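Local coordinates for protein pyruvate kinase (Pseudomonas aeruginosa, PDB 6QXL) that probably catalyses the last step of glycolysis, transferring the phosphate of phosphoenolpyruvate to ADP to yield pyruvate and ATP, at residues Leu115-Asp123 / Val135-Leu144; Gly159-Leu167 / Asp250-Ala258. All blocks are in the same frame, centred on the assembly; numbering follows the deposited sequence.

Contact 1. Residues Leu115-Asp123 / Val135-Leu144; sequences LVKDCGVGD and VVEEVAADEL
Leu144 and Val116 make the apolar centre, where the last turn of helix 113-118 rests on strands 132-139 and 143-148. Leu144 spreads both methyls beneath Cys119, the first residue to leave the helix, with its CD1 3.7 Å from Cys119 CB. Val116 approaches the leucine with one branch, CG2 lying 4.2 Å from Leu144 CG. Its other branch, CG1, is anti to the backbone N (chi1 171°), which lays it over the turn joining the two strands, 3.3 Å from Ala140 O. Leu125 of strand 124-127 adds to this cluster, touching Cys119, Val136 and Leu144.

Toward the loop Cys119-Asp123, Val139 turns CG2 to the backbone of Gly120 and meets Val121 CG2 at 4.2 Å. Val136 presses its branch point against the loop instead, with CB 3.5 Å from Gly120 O. Its backbone N and O also tie the loop to the strand: Gly122 N donates to Val136 O at 2.9 Å in a nearly straight bond (176°), and Val136 N donates in turn to Asp123 O. Both bonds fall at the type II turn Gly120-Asp123, whose third residue, Gly122, has positive phi.

At the polar edge Asp123 OD2 accepts Gly120 N at 2.9 Å, from above the carboxylate plane, and also pairs with Arg162; the turn is thus held from within and from outside. On the far side of strand 132-139, Glu137 and Glu138 lie opposite Arg145 in a classic beta bulge, Glu138 bridging to Arg145 and Glu137 to Arg147 and Lys91. A short helix and its exit loop packed on a beta hairpin belong here to the B domain of pyruvate kinase, the small beta-rich unit inserted into the TIM barrel between strand 64-68 and helix 174-185.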
ATOM      1  N   LEU A 115      22.408  -9.379 -45.971  1.00 45.05           N
ATOM      2  CA  LEU A 115      23.064 -10.082 -44.853  1.00 43.89           C
ATOM      3  C   LEU A 115      24.562  -9.709 -44.758  1.00 44.20           C
ATOM      4  O   LEU A 115      25.078  -9.380 -43.686  1.00 44.78           O
ATOM      5  CB  LEU A 115      22.962 -11.575 -44.996  1.00 45.89           C
ATOM      6  CG  LEU A 115      23.564 -12.360 -43.817  1.00 45.19           C
ATOM      7  CD1 LEU A 115      22.843 -12.128 -42.476  1.00 47.33           C
ATOM      8  CD2 LEU A 115      23.501 -13.865 -44.050  1.00 48.95           C
ATOM      9  N   VAL A 116      25.230  -9.758 -45.872  1.00 39.47           N
ATOM     10  CA  VAL A 116      26.655  -9.501 -45.931  1.00 42.02           C
ATOM     11  C   VAL A 116      26.976  -8.019 -45.755  1.00 40.56           C
ATOM     12  O   VAL A 116      28.040  -7.675 -45.213  1.00 43.83           O
ATOM     13  CB  VAL A 116      27.251 -10.017 -47.273  1.00 43.81           C
ATOM     14  CG1 VAL A 116      28.692  -9.588 -47.508  1.00 44.94           C
ATOM     15  CG2 VAL A 116      27.136 -11.512 -47.410  1.00 43.21           C
ATOM     16  N   LYS A 117      26.050  -7.166 -46.169  1.00 43.96           N
ATOM     17  CA  LYS A 117      26.226  -5.729 -46.038  1.00 46.64           C
ATOM     18  C   LYS A 117      26.080  -5.257 -44.600  1.00 43.37           C
ATOM     19  O   LYS A 117      26.843  -4.419 -44.135  1.00 44.22           O
ATOM     20  CB  LYS A 117      25.215  -4.983 -46.936  1.00 52.70           C
ATOM     21  CG  LYS A 117      25.610  -5.163 -48.433  1.00 62.52           C
ATOM     22  CD  LYS A 117      24.883  -4.310 -49.444  1.00 70.42           C
ATOM     23  CE  LYS A 117      24.847  -5.030 -50.803  1.00 72.27           C
ATOM     24  NZ  LYS A 117      24.430  -4.180 -51.949  1.00 72.66           N
ATOM     25  N   ASP A 118      25.150  -5.835 -43.877  1.00 39.36           N
ATOM     26  CA  ASP A 118      24.830  -5.433 -42.508  1.00 42.62           C
ATOM     27  C   ASP A 118      25.767  -6.033 -41.474  1.00 43.79           C
ATOM     28  O   ASP A 118      26.028  -5.427 -40.448  1.00 45.03           O
ATOM     29  CB  ASP A 118      23.429  -5.874 -42.135  1.00 44.97           C
ATOM     30  CG  ASP A 118      22.341  -5.202 -43.032  1.00 53.17           C
ATOM     31  OD1 ASP A 118      22.705  -4.186 -43.780  1.00 63.77           O
ATOM     32  OD2 ASP A 118      21.191  -5.748 -42.983  1.00 59.89           O
ATOM     33  N   CYS A 119      26.474  -7.153 -41.793  1.00 46.22           N
ATOM     34  CA  CYS A 119      27.413  -7.733 -40.910  1.00 41.54           C
ATOM     35  C   CYS A 119      28.854  -7.184 -41.021  1.00 41.25           C
ATOM     36  O   CYS A 119      29.226  -6.722 -42.083  1.00 39.08           O
ATOM     37  CB  CYS A 119      27.406  -9.192 -40.964  1.00 42.35           C
ATOM     38  SG  CYS A 119      25.860  -9.880 -40.422  1.00 46.27           S
ATOM     39  N   GLY A 120      29.560  -7.269 -39.876  1.00 40.94           N
ATOM     40  CA  GLY A 120      30.901  -6.845 -39.762  1.00 37.44           C
ATOM     41  C   GLY A 120      31.733  -7.816 -38.885  1.00 37.32           C
ATOM     42  O   GLY A 120      31.207  -8.675 -38.159  1.00 35.16           O
ATOM     43  N   VAL A 121      33.049  -7.641 -38.971  1.00 35.55           N
ATOM     44  CA  VAL A 121      33.968  -8.454 -38.222  1.00 34.44           C
ATOM     45  C   VAL A 121      33.628  -8.375 -36.736  1.00 33.40           C
ATOM     46  O   VAL A 121      33.386  -7.298 -36.220  1.00 39.58           O
ATOM     47  CB  VAL A 121      35.443  -7.994 -38.446  1.00 34.81           C
ATOM     48  CG1 VAL A 121      36.425  -8.899 -37.700  1.00 37.14           C
ATOM     49  CG2 VAL A 121      35.782  -7.945 -39.930  1.00 33.24           C
ATOM     50  N   GLY A 122      33.560  -9.522 -36.080  1.00 32.72           N
ATOM     51  CA  GLY A 122      33.180  -9.589 -34.669  1.00 33.00           C
ATOM     52  C   GLY A 122      31.747  -9.997 -34.412  1.00 36.33           C
ATOM     53  O   GLY A 122      31.464 -10.533 -33.376  1.00 39.17           O
ATOM     54  N   ASP A 123      30.848  -9.751 -35.365  1.00 39.97           N
ATOM     55  CA  ASP A 123      29.434 -10.125 -35.203  1.00 38.14           C
ATOM     56  C   ASP A 123      29.292 -11.625 -34.938  1.00 37.23           C
ATOM     57  O   ASP A 123      30.046 -12.424 -35.517  1.00 41.09           O
ATOM     58  CB  ASP A 123      28.622  -9.747 -36.433  1.00 39.50           C
ATOM     59  CG  ASP A 123      28.451  -8.217 -36.595  1.00 41.12           C
ATOM     60  OD1 ASP A 123      28.980  -7.435 -35.777  1.00 44.96           O
ATOM     61  OD2 ASP A 123      27.829  -7.754 -37.577  1.00 38.85           O
ATOM     62  N   VAL A 135      31.267 -16.695 -35.379  1.00 38.39           N
ATOM     63  CA  VAL A 135      31.725 -15.316 -35.336  1.00 38.71           C
ATOM     64  C   VAL A 135      32.329 -14.950 -36.699  1.00 36.53           C
ATOM     65  O   VAL A 135      33.037 -15.754 -37.304  1.00 35.44           O
ATOM     66  CB  VAL A 135      32.720 -15.083 -34.180  1.00 41.93           C
ATOM     67  CG1 VAL A 135      33.953 -15.986 -34.312  1.00 41.78           C
ATOM     68  CG2 VAL A 135      33.119 -13.600 -34.101  1.00 42.25           C
ATOM     69  N   VAL A 136      32.047 -13.731 -37.156  1.00 33.71           N
ATOM     70  CA  VAL A 136      32.530 -13.260 -38.445  1.00 33.23           C
ATOM     71  C   VAL A 136      33.994 -12.832 -38.301  1.00 34.73           C
ATOM     72  O   VAL A 136      34.316 -11.943 -37.508  1.00 36.72           O
ATOM     73  CB  VAL A 136      31.686 -12.072 -38.951  1.00 38.38           C
ATOM     74  CG1 VAL A 136      32.237 -11.509 -40.262  1.00 44.82           C
ATOM     75  CG2 VAL A 136      30.235 -12.489 -39.129  1.00 37.39           C
ATOM     76  N   GLU A 137      34.879 -13.484 -39.055  1.00 33.11           N
ATOM     77  CA  GLU A 137      36.317 -13.163 -39.033  1.00 35.19           C
ATOM     78  C   GLU A 137      36.725 -12.203 -40.145  1.00 35.23           C
ATOM     79  O   GLU A 137      37.637 -11.405 -39.953  1.00 36.73           O
ATOM     80  CB  GLU A 137      37.145 -14.453 -39.166  1.00 41.02           C
ATOM     81  CG  GLU A 137      37.277 -15.296 -37.873  1.00 46.48           C
ATOM     82  CD  GLU A 137      38.243 -16.450 -38.020  1.00 53.24           C
ATOM     83  OE1 GLU A 137      38.431 -16.931 -39.167  1.00 59.71           O
ATOM     84  OE2 GLU A 137      38.757 -16.938 -36.990  1.00 56.91           O
ATOM     85  N   GLU A 138      36.101 -12.326 -41.318  1.00 33.88           N
ATOM     86  CA  GLU A 138      36.416 -11.495 -42.476  1.00 35.75           C
ATOM     87  C   GLU A 138      35.147 -11.225 -43.266  1.00 34.44           C
ATOM     88  O   GLU A 138      34.249 -12.069 -43.335  1.00 34.70           O
ATOM     89  CB  GLU A 138      37.434 -12.175 -43.392  1.00 40.20           C
ATOM     90  CG  GLU A 138      38.808 -12.383 -42.783  1.00 45.31           C
ATOM     91  CD  GLU A 138      39.797 -13.061 -43.731  1.00 44.23           C
ATOM     92  OE1 GLU A 138      39.493 -13.339 -44.889  1.00 44.99           O
ATOM     93  OE2 GLU A 138      40.919 -13.321 -43.272  1.00 41.40           O
ATOM     94  N   VAL A 139      35.077 -10.037 -43.855  1.00 33.04           N
ATOM     95  CA  VAL A 139      33.974  -9.639 -44.698  1.00 31.39           C
ATOM     96  C   VAL A 139      34.538  -9.294 -46.074  1.00 31.28           C
ATOM     97  O   VAL A 139      35.534  -8.582 -46.172  1.00 38.85           O
ATOM     98  CB  VAL A 139      33.235  -8.412 -44.115  1.00 34.21           C
ATOM     99  CG1 VAL A 139      32.065  -8.019 -44.984  1.00 34.04           C
ATOM    100  CG2 VAL A 139      32.719  -8.727 -42.767  1.00 35.74           C
ATOM    101  N   ALA A 140      33.877  -9.783 -47.109  1.00 29.78           N
ATOM    102  CA  ALA A 140      34.139  -9.410 -48.494  1.00 30.60           C
ATOM    103  C   ALA A 140      32.827  -8.932 -49.093  1.00 30.68           C
ATOM    104  O   ALA A 140      31.804  -8.957 -48.458  1.00 32.97           O
ATOM    105  CB  ALA A 140      34.695 -10.607 -49.283  1.00 33.19           C
ATOM    106  N   ALA A 141      32.858  -8.477 -50.343  1.00 30.91           N
ATOM    107  CA  ALA A 141      31.648  -7.924 -50.956  1.00 31.55           C
ATOM    108  C   ALA A 141      30.512  -8.948 -51.072  1.00 36.72           C
ATOM    109  O   ALA A 141      29.356  -8.604 -51.047  1.00 37.69           O
ATOM    110  CB  ALA A 141      31.965  -7.357 -52.328  1.00 32.06           C
ATOM    111  N   ASP A 142      30.849 -10.231 -51.204  1.00 40.11           N
ATOM    112  CA  ASP A 142      29.897 -11.273 -51.489  1.00 36.39           C
ATOM    113  C   ASP A 142      29.823 -12.399 -50.430  1.00 32.33           C
ATOM    114  O   ASP A 142      29.122 -13.381 -50.667  1.00 36.02           O
ATOM    115  CB  ASP A 142      30.209 -11.860 -52.850  1.00 36.43           C
ATOM    116  CG  ASP A 142      31.535 -12.647 -52.879  1.00 43.05           C
ATOM    117  OD1 ASP A 142      32.465 -12.316 -52.109  1.00 39.61           O
ATOM    118  OD2 ASP A 142      31.643 -13.637 -53.656  1.00 42.06           O
ATOM    119  N   GLU A 143      30.547 -12.293 -49.312  1.00 30.38           N
ATOM    120  CA  GLU A 143      30.552 -13.380 -48.378  1.00 32.84           C
ATOM    121  C   GLU A 143      31.018 -12.991 -47.003  1.00 28.54           C
ATOM    122  O   GLU A 143      31.744 -11.987 -46.839  1.00 28.16           O
ATOM    123  CB  GLU A 143      31.413 -14.577 -48.869  1.00 41.77           C
ATOM    124  CG  GLU A 143      32.866 -14.378 -49.012  1.00 44.53           C
ATOM    125  CD  GLU A 143      33.585 -15.587 -49.604  1.00 46.34           C
ATOM    126  OE1 GLU A 143      34.803 -15.822 -49.294  1.00 45.14           O
ATOM    127  OE2 GLU A 143      32.999 -16.376 -50.329  1.00 50.33           O
ATOM    128  N   LEU A 144      30.622 -13.799 -46.014  1.00 28.88           N
ATOM    129  CA  LEU A 144      31.107 -13.670 -44.656  1.00 30.64           C
ATOM    130  C   LEU A 144      31.929 -14.921 -44.343  1.00 30.48           C
ATOM    131  O   LEU A 144      31.474 -16.053 -44.578  1.00 33.09           O
ATOM    132  CB  LEU A 144      29.967 -13.571 -43.675  1.00 33.53           C
ATOM    133  CG  LEU A 144      29.050 -12.345 -43.761  1.00 35.37           C
ATOM    134  CD1 LEU A 144      27.966 -12.442 -42.685  1.00 38.07           C
ATOM    135  CD2 LEU A 144      29.757 -11.000 -43.537  1.00 39.83           C
TER
HETATM  136  O   HOH W   1      29.892  -6.349 -47.521  1.00 43.11           O

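Contact 2. Residues Gly159-Leu167 / Asp250-Ala258; sequences GINRRGGGL and DLGVEIGDA. With MG (magnesium ion), chain N.
Asn161 and Val253 meet where strand 159-162 and helix 250-255 run side by side, their axes 8.4 Å apart at closest and 33° from parallel. Val253 CG1 rests on Asn161 CB, and beyond it the asparagine amide crosses the end of Glu254, the two flat groups standing 89° to each other. Asn161 ND2 donates to Glu254 OE1 at 3.2 Å, using the anti lone pair of that oxygen, which lies close to the amide plane. The amide is fixed at its other end too: Asn161 OD1 accepts Arg162 N at 2.7 Å, and water 2 donates to it while receiving Leu167 N and making a weak bond to Glu254 OE1.

Glu254, extended beyond CG, runs along Gly165, whose bare CA lets the carboxylate lie close, 3.4 Å away at Glu254 OE2. Outside the two segments OE1 has a salt bridge to Arg224, and OE2 accepts the N of Ala225. Gly164 CA lies 3.1 Å from Glu254 O in a CA-H...O contact. Arg162 turns away from the helix and grips Gly165 O side-on with NE and NH2, each at 3.0 Å, while its NH1 pairs with Asp123. This braces the type II turn Arg162-Gly165, and Leu167 CD2 covers one guanidinium face. Arg163 reaches the helix through water 3, which accepts from its NE and donates to Val253 O; its NH1 forms a salt bridge with Glu124.

One turn before Glu254, Asp250 OD2 binds the magnesium ion at 2.3 Å, with Glu223 as the second protein ligand. The buried Glu254 carboxylate is met by Asn161, Arg224 and Ala225. The direct Asn161-Glu254 hydrogen bond and bridging waters join strand 159-162 and its turn to the helix carrying a metal ligand; so polar a junction is consistent with the mobile B-domain lid known in pyruvate kinases.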
ATOM      1  N   GLY A 159      17.482 -21.311 -40.358  1.00 40.57           N
ATOM      2  CA  GLY A 159      17.436 -19.879 -40.093  1.00 38.75           C
ATOM      3  C   GLY A 159      18.761 -19.377 -39.558  1.00 36.01           C
ATOM      4  O   GLY A 159      19.565 -20.114 -38.977  1.00 36.25           O
ATOM      5  N   ILE A 160      19.009 -18.111 -39.838  1.00 36.55           N
ATOM      6  CA  ILE A 160      20.185 -17.418 -39.326  1.00 41.50           C
ATOM      7  C   ILE A 160      19.760 -16.036 -38.839  1.00 40.16           C
ATOM      8  O   ILE A 160      18.912 -15.384 -39.432  1.00 41.16           O
ATOM      9  CB  ILE A 160      21.294 -17.342 -40.416  1.00 44.40           C
ATOM     10  CG1 ILE A 160      22.543 -16.663 -39.881  1.00 47.90           C
ATOM     11  CG2 ILE A 160      20.819 -16.621 -41.640  1.00 44.40           C
ATOM     12  CD1 ILE A 160      23.742 -16.813 -40.788  1.00 50.10           C
ATOM     13  N   ASN A 161      20.352 -15.598 -37.742  1.00 38.01           N
ATOM     14  CA  ASN A 161      20.181 -14.233 -37.261  1.00 41.66           C
ATOM     15  C   ASN A 161      21.455 -13.762 -36.610  1.00 37.92           C
ATOM     16  O   ASN A 161      22.320 -14.535 -36.314  1.00 43.40           O
ATOM     17  CB  ASN A 161      18.993 -14.089 -36.300  1.00 49.18           C
ATOM     18  CG  ASN A 161      18.439 -12.639 -36.238  1.00 51.83           C
ATOM     19  OD1 ASN A 161      19.041 -11.666 -36.695  1.00 45.90           O
ATOM     20  ND2 ASN A 161      17.240 -12.516 -35.696  1.00 62.99           N
ATOM     21  N   ARG A 162      21.567 -12.469 -36.381  1.00 39.36           N
ATOM     22  CA  ARG A 162      22.652 -11.860 -35.699  1.00 38.36           C
ATOM     23  C   ARG A 162      22.309 -11.578 -34.234  1.00 35.91           C
ATOM     24  O   ARG A 162      21.279 -10.991 -33.933  1.00 41.75           O
ATOM     25  CB  ARG A 162      23.029 -10.594 -36.401  1.00 38.94           C
ATOM     26  CG  ARG A 162      24.341  -9.982 -35.886  1.00 43.47           C
ATOM     27  CD  ARG A 162      24.932  -8.885 -36.575  1.00 45.94           C
ATOM     28  NE  ARG A 162      24.080  -7.720 -36.556  1.00 46.04           N
ATOM     29  CZ  ARG A 162      24.365  -6.581 -37.101  1.00 46.39           C
ATOM     30  NH1 ARG A 162      25.605  -6.320 -37.633  1.00 49.65           N
ATOM     31  NH2 ARG A 162      23.413  -5.628 -37.157  1.00 47.48           N
ATOM     32  N   ARG A 163      23.258 -11.937 -33.351  1.00 33.81           N
ATOM     33  CA  ARG A 163      23.140 -11.623 -31.959  1.00 38.40           C
ATOM     34  C   ARG A 163      23.115 -10.062 -31.874  1.00 39.54           C
ATOM     35  O   ARG A 163      23.993  -9.391 -32.331  1.00 45.91           O
ATOM     36  CB  ARG A 163      24.318 -12.158 -31.175  1.00 41.61           C
ATOM     37  CG  ARG A 163      24.302 -11.902 -29.674  1.00 42.90           C
ATOM     38  CD  ARG A 163      25.273 -12.866 -29.040  1.00 46.30           C
ATOM     39  NE  ARG A 163      24.560 -14.062 -28.600  1.00 52.56           N
ATOM     40  CZ  ARG A 163      25.087 -15.307 -28.479  1.00 63.86           C
ATOM     41  NH1 ARG A 163      26.380 -15.507 -28.619  1.00 67.39           N
ATOM     42  NH2 ARG A 163      24.315 -16.295 -28.095  1.00 64.84           N
ATOM     43  N   GLY A 164      22.082  -9.536 -31.250  1.00 41.21           N
ATOM     44  CA  GLY A 164      21.861  -8.150 -31.131  1.00 35.53           C
ATOM     45  C   GLY A 164      20.826  -7.607 -32.100  1.00 36.14           C
ATOM     46  O   GLY A 164      20.484  -6.441 -31.966  1.00 33.64           O
ATOM     47  N   GLY A 165      20.472  -8.379 -33.145  1.00 36.64           N
ATOM     48  CA  GLY A 165      19.575  -7.929 -34.159  1.00 38.36           C
ATOM     49  C   GLY A 165      20.177  -6.903 -35.091  1.00 38.74           C
ATOM     50  O   GLY A 165      21.350  -6.996 -35.430  1.00 42.03           O
ATOM     51  N   GLY A 166      19.346  -5.969 -35.534  1.00 43.21           N
ATOM     52  CA  GLY A 166      19.760  -4.852 -36.365  1.00 43.79           C
ATOM     53  C   GLY A 166      19.946  -5.130 -37.851  1.00 43.21           C
ATOM     54  O   GLY A 166      20.583  -4.356 -38.523  1.00 49.79           O
ATOM     55  N   LEU A 167      19.437  -6.253 -38.323  1.00 42.51           N
ATOM     56  CA  LEU A 167      19.537  -6.583 -39.739  1.00 44.68           C
ATOM     57  C   LEU A 167      18.446  -5.888 -40.509  1.00 44.36           C
ATOM     58  O   LEU A 167      17.323  -5.862 -40.068  1.00 46.66           O
ATOM     59  CB  LEU A 167      19.472  -8.080 -39.962  1.00 50.31           C
ATOM     60  CG  LEU A 167      20.543  -8.906 -39.264  1.00 51.80           C
ATOM     61  CD1 LEU A 167      20.423 -10.336 -39.724  1.00 51.53           C
ATOM     62  CD2 LEU A 167      21.944  -8.362 -39.643  1.00 49.41           C
ATOM     63  N   ASP A 250      13.244 -16.167 -31.170  1.00 33.97           N
ATOM     64  CA  ASP A 250      13.922 -15.105 -31.885  1.00 35.66           C
ATOM     65  C   ASP A 250      14.265 -13.928 -30.980  1.00 38.71           C
ATOM     66  O   ASP A 250      15.340 -13.328 -31.131  1.00 39.15           O
ATOM     67  CB  ASP A 250      13.124 -14.636 -33.101  1.00 42.81           C
ATOM     68  CG  ASP A 250      13.216 -15.611 -34.264  1.00 51.49           C
ATOM     69  OD1 ASP A 250      14.359 -15.921 -34.659  1.00 58.29           O
ATOM     70  OD2 ASP A 250      12.150 -16.013 -34.804  1.00 55.01           O
ATOM     71  N   LEU A 251      13.393 -13.613 -30.020  1.00 40.80           N
ATOM     72  CA  LEU A 251      13.652 -12.490 -29.130  1.00 37.43           C
ATOM     73  C   LEU A 251      14.913 -12.723 -28.306  1.00 36.82           C
ATOM     74  O   LEU A 251      15.722 -11.810 -28.126  1.00 36.41           O
ATOM     75  CB  LEU A 251      12.458 -12.224 -28.218  1.00 38.81           C
ATOM     76  CG  LEU A 251      12.561 -10.994 -27.305  1.00 38.12           C
ATOM     77  CD1 LEU A 251      12.649  -9.674 -28.058  1.00 37.46           C
ATOM     78  CD2 LEU A 251      11.346 -10.982 -26.404  1.00 38.75           C
ATOM     79  N   GLY A 252      15.085 -13.952 -27.818  1.00 38.08           N
ATOM     80  CA  GLY A 252      16.259 -14.290 -27.017  1.00 36.24           C
ATOM     81  C   GLY A 252      17.555 -14.151 -27.808  1.00 35.18           C
ATOM     82  O   GLY A 252      18.556 -13.714 -27.283  1.00 30.91           O
ATOM     83  N   VAL A 253      17.528 -14.519 -29.081  1.00 37.38           N
ATOM     84  CA  VAL A 253      18.675 -14.317 -29.937  1.00 36.31           C
ATOM     85  C   VAL A 253      18.988 -12.823 -30.057  1.00 37.57           C
ATOM     86  O   VAL A 253      20.146 -12.405 -29.957  1.00 40.82           O
ATOM     87  CB  VAL A 253      18.446 -14.947 -31.314  1.00 35.92           C
ATOM     88  CG1 VAL A 253      19.529 -14.521 -32.295  1.00 37.68           C
ATOM     89  CG2 VAL A 253      18.416 -16.453 -31.228  1.00 34.85           C
ATOM     90  N   GLU A 254      17.951 -12.009 -30.254  1.00 40.41           N
ATOM     91  CA  GLU A 254      18.154 -10.588 -30.519  1.00 44.58           C
ATOM     92  C   GLU A 254      18.613  -9.782 -29.255  1.00 40.95           C
ATOM     93  O   GLU A 254      19.354  -8.865 -29.407  1.00 40.05           O
ATOM     94  CB  GLU A 254      16.906  -9.995 -31.190  1.00 46.34           C
ATOM     95  CG  GLU A 254      17.206 -10.241 -32.763  1.00 45.45           C
ATOM     96  CD  GLU A 254      16.522  -9.364 -33.646  1.00 49.29           C
ATOM     97  OE1 GLU A 254      16.083  -9.725 -34.732  1.00 54.46           O
ATOM     98  OE2 GLU A 254      16.326  -8.154 -33.355  1.00 48.27           O
ATOM     99  N   ILE A 255      18.070 -10.110 -28.103  1.00 40.51           N
ATOM    100  CA  ILE A 255      18.413  -9.349 -26.888  1.00 37.50           C
ATOM    101  C   ILE A 255      19.195 -10.129 -25.844  1.00 34.98           C
ATOM    102  O   ILE A 255      19.604  -9.551 -24.858  1.00 36.52           O
ATOM    103  CB  ILE A 255      17.159  -8.739 -26.212  1.00 37.53           C
ATOM    104  CG1 ILE A 255      16.260  -9.824 -25.621  1.00 36.65           C
ATOM    105  CG2 ILE A 255      16.391  -7.916 -27.205  1.00 35.34           C
ATOM    106  CD1 ILE A 255      15.071  -9.297 -24.843  1.00 40.68           C
ATOM    107  N   GLY A 256      19.367 -11.427 -26.056  1.00 35.33           N
ATOM    108  CA  GLY A 256      20.061 -12.303 -25.095  1.00 36.83           C
ATOM    109  C   GLY A 256      19.127 -12.980 -24.112  1.00 40.33           C
ATOM    110  O   GLY A 256      18.225 -12.359 -23.569  1.00 42.42           O
ATOM    111  N   ASP A 257      19.317 -14.267 -23.891  1.00 45.40           N
ATOM    112  CA  ASP A 257      18.408 -15.010 -23.017  1.00 48.29           C
ATOM    113  C   ASP A 257      18.347 -14.459 -21.577  1.00 45.80           C
ATOM    114  O   ASP A 257      17.324 -14.527 -20.932  1.00 46.28           O
ATOM    115  CB  ASP A 257      18.573 -16.520 -23.134  1.00 54.76           C
ATOM    116  CG  ASP A 257      19.971 -17.017 -22.790  1.00 64.58           C
ATOM    117  OD1 ASP A 257      20.736 -16.260 -22.144  1.00 83.60           O
ATOM    118  OD2 ASP A 257      20.323 -18.181 -23.182  1.00 64.06           O
ATOM    119  N   ALA A 258      19.439 -13.890 -21.085  1.00 48.38           N
ATOM    120  CA  ALA A 258      19.468 -13.323 -19.741  1.00 45.64           C
ATOM    121  C   ALA A 258      18.546 -12.109 -19.540  1.00 44.04           C
ATOM    122  O   ALA A 258      18.291 -11.714 -18.412  1.00 49.75           O
ATOM    123  CB  ALA A 258      20.880 -12.958 -19.357  1.00 45.18           C
TER
HETATM  124 MG    MG N 502      10.063 -16.558 -34.144  1.00 49.22          MG
HETATM  125  O   HOH W   2      18.273  -8.677 -37.002  1.00 49.59           O
HETATM  126  O   HOH W   3      21.878 -13.398 -27.729  1.00 47.02           O
HETATM  127  O   HOH W   4      11.290 -18.718 -34.834  1.00 61.79           O

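Contact 1 closes before contact 2 opens along the chain, and their centres lie about 16 Å apart on one side of the chain's centre. Strands 132-139, 143-148 and 159-162 belong to the same mixed sheet, with strand 124-127 between 132-139 and 159-162. Contact 1 stays within this small B domain, whereas contact 2 leads from its sheet to helix 248-255, which follows TIM-barrel strand 243-247. The two meet directly in the salt bridge from Arg162 NH1 to Asp123 OD2, 2.6 Å long. Contact 2 thus lies where the B domain meets the barrel beside the magnesium site.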